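Local atomic coordinates of L-lysine 6-oxidase (Marinomonas mediterranea, PDB entry 3WEV), a protein that oxidises the side-chain amine of L-lysine through a cysteine tryptophylquinone cofactor, releasing ammonium and the hydrogen peroxide that gives it antibacterial activity. Residues B[15-20]-B[55-60]. Sequence-based numbering, arbitrary orientation. Where two conformers were deposited one is given.
Sequences GNANTD and CIRRQG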
loop_
_atom_site.group_PDB
_atom_site.type_symbol
_atom_site.label_atom_id
_atom_site.label_comp_id
_atom_site.label_asym_id
_atom_site.label_seq_id
_atom_site.Cartn_x
_atom_site.Cartn_y
_atom_site.Cartn_z
ATOM N N GLY B 15 -5.012 -18.981 -23.717
ATOM C CA GLY B 15 -3.625 -19.271 -23.890
ATOM C C GLY B 15 -2.868 -18.086 -24.455
ATOM O O GLY B 15 -3.317 -17.450 -25.427
ATOM N N ASN B 16 -1.634 -17.911 -23.980
ATOM C CA ASN B 16 -0.790 -16.790 -24.409
ATOM C C ASN B 16 0.310 -17.163 -25.408
ATOM O O ASN B 16 1.190 -16.340 -25.671
ATOM C CB ASN B 16 -0.205 -16.086 -23.180
ATOM C CG ASN B 16 0.685 -16.980 -22.336
ATOM O OD1 ASN B 16 0.529 -18.218 -22.263
ATOM N ND2 ASN B 16 1.563 -16.345 -21.592
ATOM N N ALA B 17 0.308 -18.409 -25.904
ATOM C CA ALA B 17 1.202 -18.746 -27.034
ATOM C C ALA B 17 0.828 -17.985 -28.326
ATOM O O ALA B 17 -0.084 -17.101 -28.359
ATOM C CB ALA B 17 1.276 -20.246 -27.271
ATOM N N ASN B 18 1.500 -18.339 -29.421
ATOM C CA ASN B 18 1.232 -17.667 -30.702
ATOM C C ASN B 18 -0.201 -17.986 -31.064
ATOM O O ASN B 18 -0.726 -19.067 -30.759
ATOM C CB ASN B 18 2.171 -18.162 -31.794
ATOM C CG ASN B 18 1.951 -17.469 -33.113
ATOM O OD1 ASN B 18 1.103 -17.850 -33.912
ATOM N ND2 ASN B 18 2.732 -16.425 -33.351
ATOM N N THR B 19 -0.865 -16.984 -31.633
ATOM C CA THR B 19 -2.229 -17.104 -32.117
ATOM C C THR B 19 -2.494 -18.340 -33.002
ATOM O O THR B 19 -3.636 -18.892 -32.991
ATOM C CB THR B 19 -2.752 -15.750 -32.765
ATOM O OG1 THR B 19 -4.173 -15.812 -32.997
ATOM C CG2 THR B 19 -2.048 -15.434 -34.117
ATOM N N ASP B 20 -1.488 -18.798 -33.740
ATOM C CA ASP B 20 -1.664 -19.910 -34.655
ATOM C C ASP B 20 -1.314 -21.253 -34.023
ATOM O O ASP B 20 -1.339 -22.255 -34.705
ATOM C CB ASP B 20 -0.822 -19.720 -35.921
ATOM C CG ASP B 20 -1.359 -18.598 -36.813
ATOM O OD1 ASP B 20 -2.580 -18.263 -36.800
ATOM O OD2 ASP B 20 -0.514 -17.970 -37.437
ATOM N N CYS B 55 4.837 -20.529 -23.093
ATOM C CA CYS B 55 3.507 -19.900 -23.206
ATOM C C CYS B 55 2.453 -20.954 -23.446
ATOM O O CYS B 55 2.635 -21.926 -24.218
ATOM C CB CYS B 55 3.454 -18.817 -24.280
ATOM S SG CYS B 55 4.740 -17.514 -24.056
ATOM N N ILE B 56 1.317 -20.799 -22.775
ATOM C CA ILE B 56 0.293 -21.814 -22.848
ATOM C C ILE B 56 -0.449 -21.722 -24.204
ATOM O O ILE B 56 -0.902 -20.622 -24.620
ATOM C CB ILE B 56 -0.672 -21.692 -21.662
ATOM C CG1 ILE B 56 0.063 -22.085 -20.370
ATOM C CG2 ILE B 56 -1.951 -22.492 -21.883
ATOM C CD1 ILE B 56 -0.747 -21.769 -19.145
ATOM N N ARG B 57 -0.574 -22.866 -24.861
ATOM C CA ARG B 57 -1.360 -22.948 -26.098
ATOM C C ARG B 57 -2.868 -22.862 -25.846
ATOM O O ARG B 57 -3.401 -23.535 -24.962
ATOM C CB ARG B 57 -1.029 -24.238 -26.825
ATOM C CG ARG B 57 0.448 -24.321 -27.186
ATOM C CD ARG B 57 0.865 -25.734 -27.528
ATOM N NE ARG B 57 0.316 -26.201 -28.817
ATOM C CZ ARG B 57 0.279 -27.457 -29.237
ATOM N NH1 ARG B 57 0.700 -28.435 -28.491
ATOM N NH2 ARG B 57 -0.203 -27.727 -30.435
ATOM N N ARG B 58 -3.561 -22.026 -26.614
ATOM C CA ARG B 58 -5.029 -22.058 -26.629
ATOM C C ARG B 58 -5.571 -23.413 -26.922
ATOM O O ARG B 58 -4.926 -24.204 -27.658
ATOM C CB ARG B 58 -5.621 -21.030 -27.605
ATOM C CG ARG B 58 -5.409 -19.599 -27.130
ATOM C CD ARG B 58 -6.219 -18.551 -27.935
ATOM N NE ARG B 58 -5.810 -18.563 -29.351
ATOM C CZ ARG B 58 -6.395 -17.821 -30.304
ATOM N NH1 ARG B 58 -7.471 -17.055 -30.010
ATOM N NH2 ARG B 58 -5.940 -17.895 -31.557
ATOM N N GLN B 59 -6.744 -23.687 -26.343
ATOM C CA GLN B 59 -7.536 -24.821 -26.673
ATOM C C GLN B 59 -8.748 -24.339 -27.391
ATOM O O GLN B 59 -9.437 -23.442 -26.914
ATOM C CB GLN B 59 -7.989 -25.556 -25.432
ATOM C CG GLN B 59 -8.841 -26.770 -25.621
ATOM C CD GLN B 59 -9.077 -27.460 -24.262
ATOM O OE1 GLN B 59 -8.136 -27.740 -23.573
ATOM N NE2 GLN B 59 -10.257 -27.617 -23.871
ATOM N N GLY B 60 -9.010 -24.938 -28.534
ATOM C CA GLY B 60 -10.168 -24.512 -29.336
ATOM C C GLY B 60 -11.216 -25.554 -29.332
ATOM O O GLY B 60 -10.944 -26.714 -29.081
HETATM O O HOH W 1 -2.360 -20.308 -28.557
HETATM O O HOH W 2 -3.930 -20.223 -30.504
#
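Asn16 and Ala17 clasp the backbone N-H and C=O of Ile56 where the loop leaving strand 4-13 meets the residues leading into strand 58-66, its antiparallel partner in the mixed sheet of the N-terminal region. The packing is tight here. Asn16 OD1 accepts a hydrogen bond from Ile56 N at 2.7 Å, and Ile56 O in turn receives Ala17 N at 2.8 Å, the donor standing above the carbonyl plane. A chi1 of 62° sets Asn16 CG between its own backbone N and carbonyl carbon, from where OD1 reaches across. Gly15 CA presses on Ile56 O at 3.1 Å, while Cys55 CB lies 4.0 Å from Ala17 CB.

Toward Thr19 the backbones draw apart, and two waters bridge the segments. Water 1 joins Asn18 O to Arg58 N, and water 2 joins Thr19 O to Arg58 NE. The Arg58 chain passes over Gly15 O with its CG and bends at chi3 (-62°) to run alongside Thr19, whose hydroxyl bonds to Tyr199. Gly197 O and Thr184 hold the NH1 end of the guanidinium. Its NH2 donates a hydrogen bond to Thr19 O at 2.9 Å, in the guanidinium plane and on a lone pair of that carbonyl.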